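Local coordinates for (2Z,6E)-hedycaryol synthase (Kitasatospora setae, PDB 4MC3), which catalyses the magnesium-dependent 1,11-cyclization of farnesyl diphosphate to the sesquiterpene alcohol (2Z,6E)-hedycaryol, releasing diphosphate, at residues D102-T107 with R121-L126. Residues are numbered along the deposited sequence; the frame is centred on the assembly and turned at random.
Sequences DELRGT and RALGAL
T107 meets L123 and G124 where helix 95-107 runs alongside helix 118-131; the axes of 102-107 and 121-126 approach to 8.9 Å at an angle of 21°. T107 and G124 form the nearest backbone pair, 5.0 Å between their CA atoms, with T107 CB facing the G124 backbone. With chi1 at 75°, the T107 hydroxyl sits between its own backbone N and carbonyl carbon and turns back to the preceding turn: OG1 donates to L104 O over 2.8 Å, in the carbonyl plane and onto a lone pair. The same oxygen also makes van der Waals contact with L123, 3.3 Å from CD2 and equally near CG. L123 extends CG anti to its backbone N (chi1 175°), which carries CD2 across to the L104 side chain; the two leucines cross at about a right angle, with L104 CD2 and L123 CD2 3.8 Å apart. A water donates to both T107 O and G124 O, bridging the backbones. Replacing T107 by an alanine removes the hydroxyl and CG2, which would probably cost L104 O its side-chain donor and leave L123 CD2 less closely covered. I81 packs on L104, and W74 and L77 on L123, bringing helix 65-84 against both leucines. Such near-parallel packing joins neighbouring helices of the all-helical class I terpene synthase alpha domain.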
loop_
_atom_site.group_PDB
_atom_site.type_symbol
_atom_site.label_atom_id
_atom_site.label_comp_id
_atom_site.label_asym_id
_atom_site.label_seq_id
_atom_site.Cartn_x
_atom_site.Cartn_y
_atom_site.Cartn_z
ATOM N N ASP A 102 -0.046 -17.050 9.273
ATOM C CA ASP A 102 0.097 -18.214 8.434
ATOM C C ASP A 102 -1.276 -18.720 7.976
ATOM O O ASP A 102 -1.409 -19.190 6.842
ATOM C CB ASP A 102 0.859 -19.320 9.150
ATOM C CG ASP A 102 2.391 -19.044 9.226
ATOM O OD1 ASP A 102 2.916 -18.070 8.588
ATOM O OD2 ASP A 102 3.093 -19.821 9.909
ATOM N N GLU A 103 -2.283 -18.589 8.828
ATOM C CA GLU A 103 -3.645 -18.991 8.486
ATOM C C GLU A 103 -4.177 -18.082 7.360
ATOM O O GLU A 103 -4.759 -18.565 6.409
ATOM C CB GLU A 103 -4.569 -18.851 9.684
ATOM C CG GLU A 103 -5.994 -19.267 9.320
ATOM C CD GLU A 103 -6.952 -19.159 10.464
ATOM O OE1 GLU A 103 -7.062 -18.066 11.059
ATOM O OE2 GLU A 103 -7.599 -20.179 10.759
ATOM N N LEU A 104 -3.907 -16.786 7.447
ATOM C CA LEU A 104 -4.334 -15.857 6.389
ATOM C C LEU A 104 -3.617 -16.162 5.060
ATOM O O LEU A 104 -4.229 -16.226 3.979
ATOM C CB LEU A 104 -4.110 -14.428 6.845
ATOM C CG LEU A 104 -5.036 -13.941 7.965
ATOM C CD1 LEU A 104 -4.543 -12.641 8.569
ATOM C CD2 LEU A 104 -6.485 -13.775 7.519
ATOM N N ARG A 105 -2.307 -16.335 5.123
ATOM C CA ARG A 105 -1.497 -16.606 3.957
ATOM C C ARG A 105 -1.963 -17.863 3.245
ATOM O O ARG A 105 -2.007 -17.931 1.987
ATOM C CB ARG A 105 -0.026 -16.756 4.350
ATOM C CG ARG A 105 0.677 -15.447 4.603
ATOM C CD ARG A 105 2.111 -15.704 5.040
ATOM N NE ARG A 105 2.833 -16.175 3.878
ATOM C CZ ARG A 105 4.108 -15.998 3.632
ATOM N NH1 ARG A 105 4.901 -15.374 4.493
ATOM N NH2 ARG A 105 4.587 -16.469 2.492
ATOM N N GLY A 106 -2.299 -18.859 4.047
ATOM C CA GLY A 106 -2.802 -20.127 3.577
ATOM C C GLY A 106 -4.038 -19.970 2.722
ATOM O O GLY A 106 -4.178 -20.688 1.700
ATOM N N THR A 107 -4.922 -19.041 3.119
ATOM C CA THR A 107 -6.183 -18.835 2.389
ATOM C C THR A 107 -5.936 -18.452 0.942
ATOM O O THR A 107 -6.770 -18.739 0.061
ATOM C CB THR A 107 -7.206 -17.866 3.059
ATOM O OG1 THR A 107 -6.791 -16.500 2.898
ATOM C CG2 THR A 107 -7.422 -18.175 4.523
ATOM N N ARG A 121 -11.957 -16.434 6.582
ATOM C CA ARG A 121 -12.951 -16.876 5.613
ATOM C C ARG A 121 -13.268 -15.740 4.630
ATOM O O ARG A 121 -13.438 -16.004 3.421
ATOM C CB ARG A 121 -14.167 -17.427 6.348
ATOM C CG ARG A 121 -13.891 -18.738 7.093
ATOM C CD ARG A 121 -15.173 -19.484 7.472
ATOM N NE ARG A 121 -14.984 -20.944 7.457
ATOM C CZ ARG A 121 -15.968 -21.849 7.451
ATOM N NH1 ARG A 121 -17.253 -21.481 7.465
ATOM N NH2 ARG A 121 -15.664 -23.146 7.431
ATOM N N ALA A 122 -13.394 -14.518 5.125
ATOM C CA ALA A 122 -13.611 -13.364 4.259
ATOM C C ALA A 122 -12.456 -13.171 3.291
ATOM O O ALA A 122 -12.697 -12.877 2.099
ATOM C CB ALA A 122 -13.851 -12.111 5.028
ATOM N N LEU A 123 -11.224 -13.356 3.756
ATOM C CA LEU A 123 -10.070 -13.212 2.861
ATOM C C LEU A 123 -10.114 -14.250 1.758
ATOM O O LEU A 123 -9.878 -13.937 0.567
ATOM C CB LEU A 123 -8.736 -13.307 3.638
ATOM C CG LEU A 123 -7.467 -13.284 2.806
ATOM C CD1 LEU A 123 -7.354 -12.011 1.997
ATOM C CD2 LEU A 123 -6.233 -13.401 3.707
ATOM N N GLY A 124 -10.400 -15.495 2.090
ATOM C CA GLY A 124 -10.395 -16.507 1.068
ATOM C C GLY A 124 -11.479 -16.250 0.033
ATOM O O GLY A 124 -11.247 -16.463 -1.133
ATOM N N ALA A 125 -12.660 -15.759 0.454
ATOM C CA ALA A 125 -13.766 -15.540 -0.474
ATOM C C ALA A 125 -13.436 -14.312 -1.374
ATOM O O ALA A 125 -13.715 -14.265 -2.570
ATOM C CB ALA A 125 -15.118 -15.406 0.264
ATOM N N LEU A 126 -12.889 -13.277 -0.738
ATOM C CA LEU A 126 -12.559 -12.035 -1.432
ATOM C C LEU A 126 -11.474 -12.345 -2.475
ATOM O O LEU A 126 -11.508 -11.861 -3.606
ATOM C CB LEU A 126 -12.113 -10.941 -0.487
ATOM C CG LEU A 126 -11.801 -9.594 -1.152
ATOM C CD1 LEU A 126 -13.010 -9.028 -1.899
ATOM C CD2 LEU A 126 -11.331 -8.588 -0.114
HETATM O O HOH W 1 -8.860 -18.143 -1.658
#